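Local coordinates for protein octopine dehydrogenase (Pecten maximus, PDB 3C7A) that catalyses the NADH-dependent reductive condensation of L-arginine with pyruvate to D-octopine, and the reverse oxidation, at residues Ala83-Thr89 with Ser109-Leu115; Ser137-Thr143 with Leu166-Lys172; Ala231-Gln236 with Tyr303-His308; Tyr235-Gln240 with Tyr294-Asn300. All coordinates share one frame; numbering follows the deposited sequence.

Interaction 1 of 4, residues Ala83-Thr89 with Ser109-Leu115; sequences ADVVILT and SALIVGL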
# COMPACT_ATOMS: atom_id res chain seq x y z
N ALA A 83 -9.58 8.35 -21.30
CA ALA A 83 -9.68 8.59 -19.85
C ALA A 83 -8.70 9.66 -19.34
O ALA A 83 -7.55 9.71 -19.76
CB ALA A 83 -9.49 7.29 -19.08
N ASP A 84 -9.19 10.51 -18.43
CA ASP A 84 -8.39 11.58 -17.82
C ASP A 84 -7.67 11.12 -16.54
O ASP A 84 -6.60 11.64 -16.21
CB ASP A 84 -9.27 12.80 -17.51
CG ASP A 84 -9.89 13.42 -18.76
OD1 ASP A 84 -9.14 13.78 -19.70
OD2 ASP A 84 -11.13 13.56 -18.80
N VAL A 85 -8.27 10.18 -15.81
CA VAL A 85 -7.72 9.63 -14.56
C VAL A 85 -7.88 8.10 -14.52
O VAL A 85 -8.93 7.58 -14.89
CB VAL A 85 -8.41 10.25 -13.30
CG1 VAL A 85 -7.64 9.89 -12.02
CG2 VAL A 85 -8.54 11.77 -13.41
N VAL A 86 -6.83 7.40 -14.07
CA VAL A 86 -6.85 5.93 -13.90
C VAL A 86 -6.40 5.54 -12.48
O VAL A 86 -5.26 5.83 -12.09
CB VAL A 86 -5.97 5.20 -14.96
CG1 VAL A 86 -6.09 3.69 -14.83
CG2 VAL A 86 -6.33 5.64 -16.38
N ILE A 87 -7.28 4.88 -11.73
CA ILE A 87 -7.05 4.57 -10.30
C ILE A 87 -7.07 3.06 -9.99
O ILE A 87 -8.05 2.38 -10.28
CB ILE A 87 -8.07 5.30 -9.38
CG1 ILE A 87 -8.10 6.81 -9.68
CG2 ILE A 87 -7.76 5.05 -7.90
CD1 ILE A 87 -9.34 7.54 -9.14
N LEU A 88 -5.99 2.57 -9.38
CA LEU A 88 -5.85 1.15 -9.02
C LEU A 88 -6.09 0.89 -7.53
O LEU A 88 -5.35 1.40 -6.68
CB LEU A 88 -4.46 0.62 -9.42
CG LEU A 88 -4.07 0.40 -10.89
CD1 LEU A 88 -3.85 1.71 -11.64
CD2 LEU A 88 -2.82 -0.46 -10.97
N THR A 89 -7.11 0.08 -7.22
CA THR A 89 -7.46 -0.25 -5.83
C THR A 89 -7.65 -1.77 -5.61
O THR A 89 -8.78 -2.28 -5.58
CB THR A 89 -8.68 0.60 -5.31
OG1 THR A 89 -9.02 0.21 -3.97
CG2 THR A 89 -9.91 0.46 -6.22
N SER A 109 -1.65 12.81 -21.62
CA SER A 109 -2.04 13.70 -20.52
C SER A 109 -2.74 13.02 -19.33
O SER A 109 -3.40 13.69 -18.53
CB SER A 109 -2.91 14.86 -21.06
OG SER A 109 -4.20 14.41 -21.45
N ALA A 110 -2.59 11.70 -19.21
CA ALA A 110 -3.26 10.93 -18.15
C ALA A 110 -2.58 11.02 -16.78
O ALA A 110 -1.36 11.19 -16.69
CB ALA A 110 -3.41 9.47 -18.57
N LEU A 111 -3.38 10.92 -15.72
CA LEU A 111 -2.90 10.86 -14.34
C LEU A 111 -3.16 9.47 -13.74
O LEU A 111 -4.31 9.04 -13.61
CB LEU A 111 -3.58 11.95 -13.49
CG LEU A 111 -3.35 12.00 -11.97
CD1 LEU A 111 -1.94 12.48 -11.61
CD2 LEU A 111 -4.39 12.89 -11.30
N ILE A 112 -2.08 8.77 -13.37
CA ILE A 112 -2.14 7.40 -12.84
C ILE A 112 -1.96 7.37 -11.31
O ILE A 112 -0.96 7.89 -10.80
CB ILE A 112 -1.10 6.48 -13.55
CG1 ILE A 112 -1.26 6.56 -15.07
CG2 ILE A 112 -1.22 5.03 -13.05
CD1 ILE A 112 -0.13 5.92 -15.88
N VAL A 113 -2.91 6.77 -10.60
CA VAL A 113 -2.99 6.82 -9.13
C VAL A 113 -3.00 5.43 -8.45
O VAL A 113 -3.71 4.53 -8.89
CB VAL A 113 -4.26 7.61 -8.66
CG1 VAL A 113 -4.24 7.85 -7.14
CG2 VAL A 113 -4.41 8.94 -9.40
N GLY A 114 -2.22 5.28 -7.38
CA GLY A 114 -2.22 4.06 -6.56
C GLY A 114 -2.88 4.27 -5.20
O GLY A 114 -2.41 5.06 -4.39
N LEU A 115 -3.97 3.53 -4.95
CA LEU A 115 -4.79 3.73 -3.74
C LEU A 115 -5.14 2.41 -3.02
O LEU A 115 -6.25 1.88 -3.21
CB LEU A 115 -6.07 4.52 -4.10
CG LEU A 115 -7.00 5.08 -3.01
CD1 LEU A 115 -6.47 6.39 -2.43
CD2 LEU A 115 -8.41 5.26 -3.55
O HOH W 1 -5.51 14.38 -16.93
O HOH W 2 -6.54 14.78 -19.88
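Ile87 and Val113 lie side by side on one face of two parallel strands, CG1 of Ile87 resting 4.1 Å from CB of Val113, both side chains pointing the same way. The pair illustrates how parallel strands in register set branched residues shoulder to shoulder. CG2 of Ile87, turned anti to its backbone N, leans in the opposite sense along the strand and comes within 4.2 Å of CB of Leu115, so that the two branches of one isoleucine serve two neighbours. Val85 continues the same face: its CG1 approaches CG2 of Val113 at 4.3 Å, with Leu111 a little farther off. The other face carries Val86, Leu88 and Ile112, and there Leu88 and Ile112 meet more loosely, Gly114 offering no side chain opposite Leu88.

Between the two faces the backbones are joined by nearly straight bonds, among them Val113 N to Val86 O at 2.9 Å and Leu88 N to Val113 O at 3.0 Å with an N-H...O angle of 174°. The bonding weakens at the Asp84 end, where Leu111 N reaches Asp84 O at 3.3 Å and two waters tie Asp84 to Ser109. At the far end Thr89 OG1 makes a weak bond of 3.3 Å to Leu115 O.

Strands 85-88 and 111-114 belong to a right-handed beta-alpha-beta crossover of the Rossmann type through helix 95-102. Strand 3-8 pairs with the outer side of 85-88 and strand 137-141 with that of 111-114, while helix 12-21 covers Ile87 and Thr89 close to the NADH-binding Gly13.

Interaction 2 of 4, residues Ser137-Thr143 with Leu166-Lys172; sequences SMMSFET and LAASLIK. With EDO (1,2-ethanediol), chain C.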
# COMPACT_ATOMS: atom_id res chain seq x y z
N SER A 137 1.89 11.51 -15.35
CA SER A 137 2.20 11.76 -13.93
C SER A 137 1.87 10.55 -13.04
O SER A 137 0.95 9.78 -13.36
CB SER A 137 1.46 13.00 -13.42
OG SER A 137 1.92 14.19 -14.04
N MET A 138 2.60 10.39 -11.94
CA MET A 138 2.42 9.26 -11.00
C MET A 138 2.16 9.72 -9.55
O MET A 138 2.97 10.44 -8.97
CB MET A 138 3.64 8.30 -11.07
CG MET A 138 3.85 7.60 -12.43
SD MET A 138 5.38 6.62 -12.61
CE MET A 138 6.60 7.90 -12.89
N MET A 139 1.03 9.28 -8.97
CA MET A 139 0.55 9.72 -7.65
C MET A 139 0.35 8.54 -6.67
O MET A 139 -0.32 7.57 -7.02
CB MET A 139 -0.78 10.50 -7.82
CG MET A 139 -1.25 11.33 -6.62
SD MET A 139 -2.82 12.19 -6.93
CE MET A 139 -2.96 13.21 -5.46
N SER A 140 0.91 8.63 -5.46
CA SER A 140 0.91 7.51 -4.48
C SER A 140 0.39 7.84 -3.06
O SER A 140 0.99 8.66 -2.36
CB SER A 140 2.31 6.90 -4.38
OG SER A 140 2.74 6.33 -5.60
N PHE A 141 -0.69 7.17 -2.64
CA PHE A 141 -1.31 7.37 -1.32
C PHE A 141 -0.80 6.41 -0.22
O PHE A 141 -0.37 5.30 -0.53
CB PHE A 141 -2.84 7.26 -1.42
CG PHE A 141 -3.52 8.50 -1.96
CD1 PHE A 141 -3.67 8.69 -3.34
CD2 PHE A 141 -4.02 9.47 -1.10
CE1 PHE A 141 -4.29 9.83 -3.84
CE2 PHE A 141 -4.65 10.62 -1.59
CZ PHE A 141 -4.78 10.80 -2.97
N GLU A 142 -0.87 6.85 1.04
CA GLU A 142 -0.29 6.09 2.17
C GLU A 142 -1.07 4.84 2.63
O GLU A 142 -0.45 3.84 3.03
CB GLU A 142 0.03 7.01 3.37
CG GLU A 142 -1.17 7.68 4.06
CD GLU A 142 -0.78 8.56 5.25
OE1 GLU A 142 0.04 8.13 6.10
OE2 GLU A 142 -1.30 9.69 5.35
N THR A 143 -2.40 4.90 2.57
CA THR A 143 -3.29 3.76 2.91
C THR A 143 -4.70 3.97 2.32
O THR A 143 -4.94 4.97 1.64
CB THR A 143 -3.32 3.48 4.45
OG1 THR A 143 -3.96 2.21 4.70
CG2 THR A 143 -4.05 4.59 5.21
N LEU A 166 -5.22 12.63 5.28
CA LEU A 166 -4.44 11.66 4.46
C LEU A 166 -3.46 12.35 3.50
O LEU A 166 -3.75 13.43 2.98
CB LEU A 166 -5.39 10.74 3.68
CG LEU A 166 -4.91 9.34 3.28
CD1 LEU A 166 -4.78 8.42 4.49
CD2 LEU A 166 -5.86 8.72 2.26
N ALA A 167 -2.31 11.72 3.24
CA ALA A 167 -1.23 12.32 2.42
C ALA A 167 -0.82 11.50 1.19
O ALA A 167 -0.97 10.27 1.17
CB ALA A 167 -0.01 12.62 3.30
N ALA A 168 -0.28 12.19 0.18
CA ALA A 168 0.19 11.56 -1.08
C ALA A 168 1.38 12.29 -1.73
O ALA A 168 1.51 13.51 -1.61
CB ALA A 168 -0.97 11.46 -2.07
N SER A 169 2.23 11.53 -2.43
CA SER A 169 3.37 12.08 -3.18
C SER A 169 3.09 12.17 -4.69
O SER A 169 2.13 11.57 -5.19
CB SER A 169 4.64 11.27 -2.92
OG SER A 169 4.55 9.96 -3.44
N LEU A 170 3.92 12.93 -5.42
CA LEU A 170 3.72 13.17 -6.86
C LEU A 170 5.02 13.33 -7.67
O LEU A 170 5.95 14.03 -7.25
CB LEU A 170 2.82 14.41 -7.06
CG LEU A 170 2.42 14.84 -8.47
CD1 LEU A 170 1.33 13.95 -9.05
CD2 LEU A 170 1.98 16.30 -8.47
N ILE A 171 5.06 12.68 -8.84
CA ILE A 171 6.11 12.89 -9.84
C ILE A 171 5.49 13.44 -11.13
O ILE A 171 4.65 12.79 -11.75
CB ILE A 171 6.90 11.58 -10.15
CG1 ILE A 171 7.60 11.04 -8.90
CG2 ILE A 171 7.92 11.81 -11.28
CD1 ILE A 171 8.17 9.64 -9.04
N LYS A 172 5.93 14.64 -11.53
CA LYS A 172 5.37 15.34 -12.70
C LYS A 172 6.14 15.05 -13.99
O LYS A 172 7.37 15.02 -14.00
CB LYS A 172 5.35 16.85 -12.45
CG LYS A 172 4.28 17.32 -11.46
CD LYS A 172 4.68 18.63 -10.78
CE LYS A 172 4.57 19.84 -11.72
NZ LYS A 172 3.16 20.24 -11.96
C1 EDO C . 2.62 5.06 9.06
O1 EDO C . 3.24 3.91 8.48
C2 EDO C . 2.41 6.14 8.00
O2 EDO C . 1.35 5.75 7.12
O HOH W 3 4.84 9.37 -6.47
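Phe141 and Ala168 face each other as a non-hydrogen-bonded pair of antiparallel strands, 137-141 and 166-171, at the point where the parallel Rossmann-type sheet is extended by an antiparallel strand. The methyl CB of Ala168 sits over the middle of the Phe141 ring, 3.7 Å from its centroid and 8° off the normal, an almost ideal CH-pi contact. CD2 of Leu166 reaches the same ring obliquely, 3.9 Å from CD2 of Phe141. Were Phe141 reduced to an alanine, the Ala168 methyl would probably lose the ring it sits on, and Leu166, Val113 and Leu115 would be left facing a gap. Farther along this face the Met139 side chain runs extended from CG, anti to the backbone N (chi1 -165°), and carries its CE to within 4.3 Å of CB of Ala168.

The opposite face is more sparsely joined. CE of Met138 and CG2 of Ile171 lie 4.4 Å apart, and Ser169 OG is linked to Met138 O through a water, weakly on the Met138 side; Ser140 OG turns to Ser117 and Glu122 instead. Paired backbone bonds link Met138 with Ile171 and Ser140 with Ser169.

Past the strand end the contact opens to solvent at Glu142, whose CG still rests 3.7 Å from CD1 of Leu166. Thr143, which binds pyruvate, follows directly. The Glu142 carboxylate is shared: OE1 accepts a bond from a bound ethanediol, whereas OE2 is met on its anti side, 22° out of the carboxylate plane, by Ala167 N at 3.1 Å.

Interaction 3 of 4, residues Ala231-Gln236 with Tyr303-His308; sequences APLFYQ and YKGLVH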
# COMPACT_ATOMS: atom_id res chain seq x y z
N ALA A 231 -5.99 -18.06 22.22
CA ALA A 231 -5.30 -17.06 21.41
C ALA A 231 -4.85 -15.85 22.23
O ALA A 231 -5.68 -15.17 22.85
CB ALA A 231 -6.17 -16.62 20.24
N PRO A 232 -3.53 -15.57 22.26
CA PRO A 232 -2.98 -14.43 23.01
C PRO A 232 -3.12 -13.09 22.27
O PRO A 232 -3.29 -13.07 21.05
CB PRO A 232 -1.51 -14.81 23.17
CG PRO A 232 -1.20 -15.64 21.98
CD PRO A 232 -2.47 -16.34 21.57
N LEU A 233 -3.00 -11.95 23.17
CA LEU A 233 -3.16 -10.63 22.58
C LEU A 233 -2.07 -10.35 21.56
O LEU A 233 -0.99 -10.95 21.60
CB LEU A 233 -3.16 -9.55 23.66
CG LEU A 233 -4.37 -9.52 24.59
CD1 LEU A 233 -4.01 -8.91 25.93
CD2 LEU A 233 -5.53 -8.76 23.95
N PHE A 234 -2.39 -9.34 20.60
CA PHE A 234 -1.51 -9.18 19.45
C PHE A 234 -0.62 -7.96 19.59
O PHE A 234 0.46 -8.02 20.18
CB PHE A 234 -2.33 -9.09 18.16
CG PHE A 234 -1.49 -8.97 16.92
CD1 PHE A 234 -0.87 -10.07 16.37
CD2 PHE A 234 -1.34 -7.74 16.30
CE1 PHE A 234 -0.10 -9.95 15.23
CE2 PHE A 234 -0.57 -7.61 15.16
CZ PHE A 234 0.05 -8.72 14.62
N TYR A 235 -0.99 -6.65 19.57
CA TYR A 235 -0.23 -5.44 19.86
C TYR A 235 0.04 -5.25 21.36
O TYR A 235 1.13 -4.83 21.76
CB TYR A 235 -0.93 -4.19 19.31
CG TYR A 235 -1.16 -4.17 17.82
CD1 TYR A 235 -2.42 -4.44 17.29
CD2 TYR A 235 -0.12 -3.87 16.93
CE1 TYR A 235 -2.65 -4.42 15.91
CE2 TYR A 235 -0.34 -3.85 15.55
CZ TYR A 235 -1.60 -4.12 15.05
OH TYR A 235 -1.83 -4.10 13.69
N GLN A 236 -0.96 -5.57 22.19
CA GLN A 236 -0.87 -5.39 23.64
C GLN A 236 -0.18 -6.56 24.37
O GLN A 236 -0.12 -6.58 25.60
CB GLN A 236 -2.26 -5.12 24.24
CG GLN A 236 -2.86 -3.76 23.88
CD GLN A 236 -4.19 -3.47 24.56
OE1 GLN A 236 -4.70 -4.27 25.34
NE2 GLN A 236 -4.77 -2.31 24.25
N TYR A 303 -6.27 -0.55 20.34
CA TYR A 303 -5.82 -1.93 20.15
C TYR A 303 -6.52 -2.94 21.08
O TYR A 303 -6.05 -4.06 21.26
CB TYR A 303 -4.30 -2.04 20.33
CG TYR A 303 -3.46 -1.31 19.29
CD1 TYR A 303 -3.87 -1.22 17.95
CD2 TYR A 303 -2.23 -0.75 19.63
CE1 TYR A 303 -3.09 -0.57 17.00
CE2 TYR A 303 -1.43 -0.10 18.69
CZ TYR A 303 -1.87 -0.01 17.37
OH TYR A 303 -1.09 0.63 16.44
N LYS A 304 -7.65 -2.53 21.65
CA LYS A 304 -8.38 -3.34 22.64
C LYS A 304 -9.00 -4.60 22.04
O LYS A 304 -9.86 -4.53 21.15
CB LYS A 304 -9.45 -2.48 23.32
CG LYS A 304 -10.24 -3.18 24.43
CD LYS A 304 -11.46 -2.36 24.82
CE LYS A 304 -12.28 -3.05 25.92
NZ LYS A 304 -11.60 -3.01 27.25
N GLY A 305 -8.55 -5.76 22.53
CA GLY A 305 -9.16 -7.05 22.19
C GLY A 305 -8.69 -7.77 20.93
O GLY A 305 -9.31 -8.74 20.51
N LEU A 306 -7.59 -7.30 20.34
CA LEU A 306 -7.07 -7.87 19.09
C LEU A 306 -6.06 -8.99 19.35
O LEU A 306 -5.11 -8.81 20.11
CB LEU A 306 -6.47 -6.77 18.20
CG LEU A 306 -7.26 -5.48 17.99
CD1 LEU A 306 -6.43 -4.44 17.25
CD2 LEU A 306 -8.58 -5.71 17.25
N VAL A 307 -6.26 -10.15 18.71
CA VAL A 307 -5.47 -11.36 18.98
C VAL A 307 -4.78 -11.98 17.75
O VAL A 307 -5.07 -11.61 16.61
CB VAL A 307 -6.32 -12.47 19.68
CG1 VAL A 307 -6.73 -12.04 21.09
CG2 VAL A 307 -7.55 -12.84 18.84
N HIS A 308 -3.87 -12.92 18.01
CA HIS A 308 -3.16 -13.69 16.98
C HIS A 308 -4.08 -14.66 16.21
O HIS A 308 -5.09 -15.11 16.75
CB HIS A 308 -2.02 -14.50 17.62
CG HIS A 308 -0.77 -13.73 17.85
ND1 HIS A 308 -0.54 -13.01 19.01
CD2 HIS A 308 0.35 -13.58 17.10
CE1 HIS A 308 0.65 -12.44 18.94
NE2 HIS A 308 1.21 -12.77 17.79
O HOH W 4 -3.95 -6.06 21.08
O HOH W 5 -7.37 -5.76 25.52
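Tyr235 and Tyr303 each turn CG anti to the carbonyl carbon (chi1 near -60° in Tyr235), which lays their rings face to face, centroids 4.2 Å apart and planes at 17°. CB of Tyr235 leans over the Tyr303 ring, while CD1 of Leu306 meets the Tyr235 ring at its edge. A serine at Tyr303 would probably strip one face of Tyr235 of its stacking partner and leave that ring freer to shift. Tyr235 OH is hydrogen-bonded to NE2 of the active-site His212.

Phe234 swings the other way, CG anti to its backbone N, and points its CD1 edge at the face of His308 in a T-shaped stack, centroids 5.0 Å apart and planes at 65°. Tyr303 to Leu306 form a type II beta turn, with Gly305 at positive phi; His308 follows just past it. Both loops belong to the alpha-helical domain, before helix 240-263 and after helix 293-298. A single backbone bridge, Leu233 with Val307, joins the two: Phe234 N donates to Leu306 O at 2.8 Å, and His308 N to Pro232 O at 3.1 Å. His308 ND1 adds weak bonds to Pro232 O and Leu233 O. A water joins Gln236 N to Tyr303 O and Leu306 O.

Interaction 4 of 4, residues Tyr235-Gln240 with Tyr294-Asn300; sequences YQGIDQ and YHAITTN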
# COMPACT_ATOMS: atom_id res chain seq x y z
N TYR A 235 -0.99 -6.65 19.57
CA TYR A 235 -0.23 -5.44 19.86
C TYR A 235 0.04 -5.25 21.36
O TYR A 235 1.13 -4.83 21.76
CB TYR A 235 -0.93 -4.19 19.31
CG TYR A 235 -1.16 -4.17 17.82
CD1 TYR A 235 -2.42 -4.44 17.29
CD2 TYR A 235 -0.12 -3.87 16.93
CE1 TYR A 235 -2.65 -4.42 15.91
CE2 TYR A 235 -0.34 -3.85 15.55
CZ TYR A 235 -1.60 -4.12 15.05
OH TYR A 235 -1.83 -4.10 13.69
N GLN A 236 -0.96 -5.57 22.19
CA GLN A 236 -0.87 -5.39 23.64
C GLN A 236 -0.18 -6.56 24.37
O GLN A 236 -0.12 -6.58 25.60
CB GLN A 236 -2.26 -5.12 24.24
CG GLN A 236 -2.86 -3.76 23.88
CD GLN A 236 -4.19 -3.47 24.56
OE1 GLN A 236 -4.70 -4.27 25.34
NE2 GLN A 236 -4.77 -2.31 24.25
N GLY A 237 0.36 -7.50 23.60
CA GLY A 237 1.03 -8.68 24.16
C GLY A 237 2.55 -8.73 24.05
O GLY A 237 3.17 -9.73 24.42
N ILE A 238 3.15 -7.64 23.55
CA ILE A 238 4.60 -7.56 23.36
C ILE A 238 5.39 -7.45 24.68
O ILE A 238 4.84 -7.03 25.70
CB ILE A 238 5.00 -6.38 22.42
CG1 ILE A 238 4.48 -5.04 22.97
CG2 ILE A 238 4.50 -6.63 21.00
CD1 ILE A 238 5.27 -3.82 22.50
N ASP A 239 6.67 -7.83 24.63
CA ASP A 239 7.58 -7.66 25.77
C ASP A 239 8.59 -6.52 25.53
O ASP A 239 8.58 -5.90 24.47
CB ASP A 239 8.29 -8.98 26.13
CG ASP A 239 9.10 -9.57 24.98
OD1 ASP A 239 9.46 -8.84 24.03
OD2 ASP A 239 9.40 -10.78 25.03
N GLN A 240 9.44 -6.26 26.52
CA GLN A 240 10.45 -5.18 26.43
C GLN A 240 11.47 -5.42 25.32
O GLN A 240 11.91 -4.47 24.67
CB GLN A 240 11.14 -4.97 27.79
CG GLN A 240 12.15 -3.81 27.84
CD GLN A 240 11.51 -2.43 27.68
OE1 GLN A 240 10.61 -2.06 28.43
NE2 GLN A 240 11.98 -1.67 26.70
N TYR A 294 7.33 1.30 24.91
CA TYR A 294 6.70 0.11 25.47
C TYR A 294 5.32 0.42 26.07
O TYR A 294 4.36 -0.32 25.84
CB TYR A 294 7.61 -0.56 26.52
CG TYR A 294 6.97 -1.71 27.28
CD1 TYR A 294 6.93 -3.00 26.74
CD2 TYR A 294 6.40 -1.50 28.54
CE1 TYR A 294 6.34 -4.05 27.45
CE2 TYR A 294 5.81 -2.55 29.25
CZ TYR A 294 5.78 -3.82 28.70
OH TYR A 294 5.20 -4.85 29.40
N HIS A 295 5.24 1.51 26.83
CA HIS A 295 3.99 1.92 27.48
C HIS A 295 2.99 2.55 26.51
O HIS A 295 1.78 2.44 26.71
CB HIS A 295 4.27 2.88 28.64
CG HIS A 295 4.84 2.20 29.85
ND1 HIS A 295 6.20 2.08 30.07
CD2 HIS A 295 4.24 1.61 30.91
CE1 HIS A 295 6.41 1.44 31.21
NE2 HIS A 295 5.23 1.14 31.74
N ALA A 296 3.49 3.20 25.46
CA ALA A 296 2.65 3.86 24.45
C ALA A 296 1.83 2.87 23.61
O ALA A 296 0.69 3.15 23.25
CB ALA A 296 3.49 4.76 23.55
N ILE A 297 2.43 1.71 23.31
CA ILE A 297 1.77 0.67 22.52
C ILE A 297 0.83 -0.19 23.38
O ILE A 297 -0.31 -0.44 22.98
CB ILE A 297 2.80 -0.23 21.76
CG1 ILE A 297 3.61 0.61 20.76
CG2 ILE A 297 2.10 -1.39 21.04
CD1 ILE A 297 4.82 -0.09 20.17
N THR A 298 1.30 -0.61 24.55
CA THR A 298 0.53 -1.51 25.43
C THR A 298 -0.71 -0.86 26.05
O THR A 298 -1.68 -1.56 26.35
CB THR A 298 1.40 -2.14 26.55
OG1 THR A 298 2.13 -1.12 27.24
CG2 THR A 298 2.38 -3.15 25.96
N THR A 299 -0.69 0.46 26.24
CA THR A 299 -1.82 1.18 26.84
C THR A 299 -2.67 1.96 25.82
O THR A 299 -3.42 2.86 26.20
CB THR A 299 -1.38 2.11 28.01
OG1 THR A 299 -0.58 3.19 27.51
CG2 THR A 299 -0.60 1.33 29.07
N ASN A 300 -2.54 1.61 24.54
CA ASN A 300 -3.34 2.22 23.48
C ASN A 300 -4.75 1.61 23.44
O ASN A 300 -4.91 0.40 23.26
CB ASN A 300 -2.65 2.05 22.12
CG ASN A 300 -3.30 2.87 21.00
OD1 ASN A 300 -4.36 3.47 21.17
ND2 ASN A 300 -2.65 2.89 19.84
O HOH W 6 10.59 1.20 25.43
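Apolar contact is made by Ile238 on the last turn of helix 293-298. CG1 of Ile238 stands between its backbone N and carbonyl carbon (chi1 58°), which directs it at the helix, 4.1 Å from CG2 of Thr298, while its CD1 comes within 4.3 Å of CG2 of Ile297.

Polar contacts across the interface are few. Tyr235 O lies 3.6 Å from that same CG2 of Ile297. Gln236 stretches past the helix end, its CG 3.5 Å from Thr298 O, and its NE2 makes a weak bond to Asn300 O at 2.9 Å, bent to 125° at the hydrogen. The architecture here is a loop that runs back along helix 293-298, from its C-terminal end toward Tyr294, and then starts helix 240-263 at its N-cap, Asp239, whose OD1 also bonds Thr242 OG1. Within helix 293-298, Thr298 OG1 donates to Tyr294 O.

Around the aromatic ring of Tyr294 the approach is oblique. OE1 of Gln240 lies 3.8 Å from CG of Tyr294, the amide and ring planes 38° apart, and a water links Tyr294 N with Gln240 NE2, weakly at the amide.

The four contacts come in two pairs. Interactions 1 and 2, with centres 11 Å apart, share the large mixed sheet: strands 111-114 and 137-141 are neighbours in it, and Phe141 packs on Val113 and Leu115. Interactions 3 and 4, 10 Å apart between centres, start from the same loop, share Tyr235 and Gln236, and lie within the alpha-helical domain. Along the chain interaction 1 closes before interaction 2 opens, and both precede the other pair. Between interactions 2 and 3 the centres are 32 Å apart and the nearest atoms about 11 Å. Pyruvate-binding residues thus come from both sides, Thr143 in interaction 2 and His212 bonded to Tyr235, consistent with an active site between the two domains.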